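Local coordinates for protein putative cathepsin d (Ixodes ricinus, PDB 5N7Q) that probably cleaves proteins internally as an aspartic endopeptidase of the pepsin-like A1 family, and is inhibited by pepstatin A, at residues Asn12-Tyr18 with Leu160-Pro164. Numbering follows the deposited sequence.
Sequences NLLDVVY and LNRDP. Unlike the reference sequence in segment 12-18: V17 (reference Glu). Unlike the reference sequence in segment 160-164: L160 (reference Arg).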
loop_
_atom_site.group_PDB
_atom_site.type_symbol
_atom_site.label_atom_id
_atom_site.label_comp_id
_atom_site.label_asym_id
_atom_site.label_seq_id
_atom_site.Cartn_x
_atom_site.Cartn_y
_atom_site.Cartn_z
ATOM N N ASN A 12 -11.132 4.934 3.785
ATOM C CA ASN A 12 -10.882 3.566 4.219
ATOM C C ASN A 12 -12.110 2.729 3.917
ATOM O O ASN A 12 -13.154 2.941 4.495
ATOM C CB ASN A 12 -10.616 3.579 5.724
ATOM C CG ASN A 12 -10.561 2.191 6.343
ATOM O OD1 ASN A 12 -10.683 1.181 5.665
ATOM N ND2 ASN A 12 -10.359 2.153 7.638
ATOM N N LEU A 13 -11.994 1.818 2.961
ATOM C CA LEU A 13 -13.050 0.841 2.683
ATOM C C LEU A 13 -12.700 -0.476 3.395
ATOM O O LEU A 13 -11.762 -1.167 2.993
ATOM C CB LEU A 13 -13.182 0.627 1.183
ATOM C CG LEU A 13 -14.218 -0.447 0.834
ATOM C CD1 LEU A 13 -15.631 0.025 1.126
ATOM C CD2 LEU A 13 -14.049 -0.822 -0.627
ATOM N N LEU A 14 -13.458 -0.777 4.465
ATOM C CA LEU A 14 -13.475 -2.076 5.147
ATOM C C LEU A 14 -12.101 -2.487 5.684
ATOM O O LEU A 14 -11.854 -3.667 5.854
ATOM C CB LEU A 14 -14.040 -3.163 4.216
ATOM C CG LEU A 14 -15.499 -2.974 3.756
ATOM C CD1 LEU A 14 -15.798 -3.959 2.645
ATOM C CD2 LEU A 14 -16.500 -3.144 4.864
ATOM N N ASP A 15 -11.199 -1.515 5.909
ATOM C CA ASP A 15 -9.807 -1.815 6.325
ATOM C C ASP A 15 -9.024 -2.595 5.263
ATOM O O ASP A 15 -7.912 -3.053 5.541
ATOM C CB ASP A 15 -9.762 -2.583 7.692
ATOM C CG ASP A 15 -9.616 -1.696 8.894
ATOM O OD1 ASP A 15 -9.601 -0.461 8.774
ATOM O OD2 ASP A 15 -9.472 -2.266 10.025
ATOM N N VAL A 16 -9.541 -2.718 4.041
ATOM C CA VAL A 16 -8.835 -3.501 3.003
ATOM C C VAL A 16 -8.162 -2.651 1.946
ATOM O O VAL A 16 -7.116 -3.034 1.432
ATOM C CB VAL A 16 -9.694 -4.589 2.336
ATOM C CG1 VAL A 16 -10.143 -5.578 3.371
ATOM C CG2 VAL A 16 -10.883 -4.046 1.587
ATOM N N VAL A 17 -8.754 -1.511 1.592
ATOM C CA VAL A 17 -8.111 -0.578 0.668
ATOM C C VAL A 17 -8.351 0.855 1.111
ATOM O O VAL A 17 -9.406 1.191 1.673
ATOM C CB VAL A 17 -8.591 -0.768 -0.793
ATOM C CG1 VAL A 17 -8.183 -2.120 -1.374
ATOM C CG2 VAL A 17 -10.086 -0.635 -0.902
ATOM N N TYR A 18 -7.380 1.699 0.787
ATOM C CA TYR A 18 -7.405 3.127 1.070
ATOM C C TYR A 18 -7.176 3.855 -0.243
ATOM O O TYR A 18 -6.376 3.420 -1.068
ATOM C CB TYR A 18 -6.328 3.479 2.102
ATOM C CG TYR A 18 -6.517 2.817 3.445
ATOM C CD1 TYR A 18 -6.160 1.482 3.644
ATOM C CD2 TYR A 18 -7.020 3.537 4.522
ATOM C CE1 TYR A 18 -6.354 0.886 4.889
ATOM C CE2 TYR A 18 -7.197 2.937 5.764
ATOM C CZ TYR A 18 -6.854 1.627 5.926
ATOM O OH TYR A 18 -7.027 1.020 7.149
ATOM N N LEU A 160 -2.846 5.466 8.392
ATOM C CA LEU A 160 -4.003 4.650 8.029
ATOM C C LEU A 160 -4.829 4.403 9.276
ATOM O O LEU A 160 -4.329 3.879 10.248
ATOM C CB LEU A 160 -3.577 3.328 7.410
ATOM C CG LEU A 160 -2.644 3.412 6.198
ATOM C CD1 LEU A 160 -2.274 2.013 5.721
ATOM C CD2 LEU A 160 -3.229 4.210 5.039
ATOM N N ASN A 161 -6.085 4.842 9.239
ATOM C CA ASN A 161 -7.030 4.558 10.296
ATOM C C ASN A 161 -7.495 3.120 10.155
ATOM O O ASN A 161 -7.913 2.700 9.071
ATOM C CB ASN A 161 -8.201 5.513 10.192
ATOM C CG ASN A 161 -9.019 5.578 11.474
ATOM O OD1 ASN A 161 -9.061 4.630 12.286
ATOM N ND2 ASN A 161 -9.708 6.699 11.656
ATOM N N ARG A 162 -7.379 2.355 11.232
ATOM C CA ARG A 162 -7.817 0.952 11.241
ATOM C C ARG A 162 -9.223 0.707 11.769
ATOM O O ARG A 162 -9.655 -0.447 11.918
ATOM C CB ARG A 162 -6.770 0.084 11.929
ATOM C CG ARG A 162 -5.403 0.147 11.250
ATOM C CD ARG A 162 -5.415 -0.409 9.835
ATOM N NE ARG A 162 -5.689 -1.844 9.780
ATOM C CZ ARG A 162 -6.029 -2.508 8.673
ATOM N NH1 ARG A 162 -6.265 -1.866 7.531
ATOM N NH2 ARG A 162 -6.205 -3.834 8.735
ATOM N N ASP A 163 -9.940 1.806 12.039
ATOM C CA ASP A 163 -11.367 1.760 12.378
ATOM C C ASP A 163 -12.183 2.303 11.209
ATOM O O ASP A 163 -12.258 3.524 11.018
ATOM C CB ASP A 163 -11.657 2.551 13.636
ATOM C CG ASP A 163 -13.104 2.499 14.036
ATOM O OD1 ASP A 163 -13.900 1.820 13.349
ATOM O OD2 ASP A 163 -13.391 3.129 15.085
ATOM N N PRO A 164 -12.769 1.399 10.391
ATOM C CA PRO A 164 -13.545 1.897 9.233
ATOM C C PRO A 164 -14.794 2.697 9.589
ATOM O O PRO A 164 -15.341 3.391 8.738
ATOM C CB PRO A 164 -13.928 0.623 8.484
ATOM C CG PRO A 164 -13.044 -0.432 9.014
ATOM C CD PRO A 164 -12.733 -0.066 10.425
HETATM O O HOH W 1 -15.407 3.147 6.065
HETATM O O HOH W 2 -11.520 4.996 8.790
HETATM O O HOH W 3 -6.312 -5.161 6.177
#
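R162 reaches back to the hairpin 12-18 and grips it with one nitrogen. Its NH1 donates to the backbone O of D15 at 2.8 Å and to OH of Y18 at 3.0 Å. Bends at chi2 and chi3 (-64° and -66°) curl the chain so that the guanidinium lies flat under the D15 carboxylate. The two planes are 10° apart, with CG of D15 over the guanidinium centre. The salt bridge is long, 3.8 Å from OD2 of D15 to NE of R162; no N-H is aimed at this oxygen, so any attraction is probably electrostatic.

The OH of Y18 in turn donates to O of N161 at 2.7 Å, from above the carbonyl plane. CD2 of L160 lies over one face of the Y18 ring, 4.0 Å from its centroid. P164 sets its CG against OD1 of D15.

N12 positions D15. Its OD1 accepts from N of D15 in an Asx motif, and its ND2 donates to OD1 of D15 at 2.9 Å. The turn links antiparallel strands 6-13 and 17-24 and closes with a classic beta bulge, V16 and V17 facing L13. The contact ties this beta hairpin to the loop after strand 155-160, with the side chains of Y18 and L160 about 10 Å and 9 Å from those of predicted active-site D36 and D227 in the bilobal pepsin-like fold.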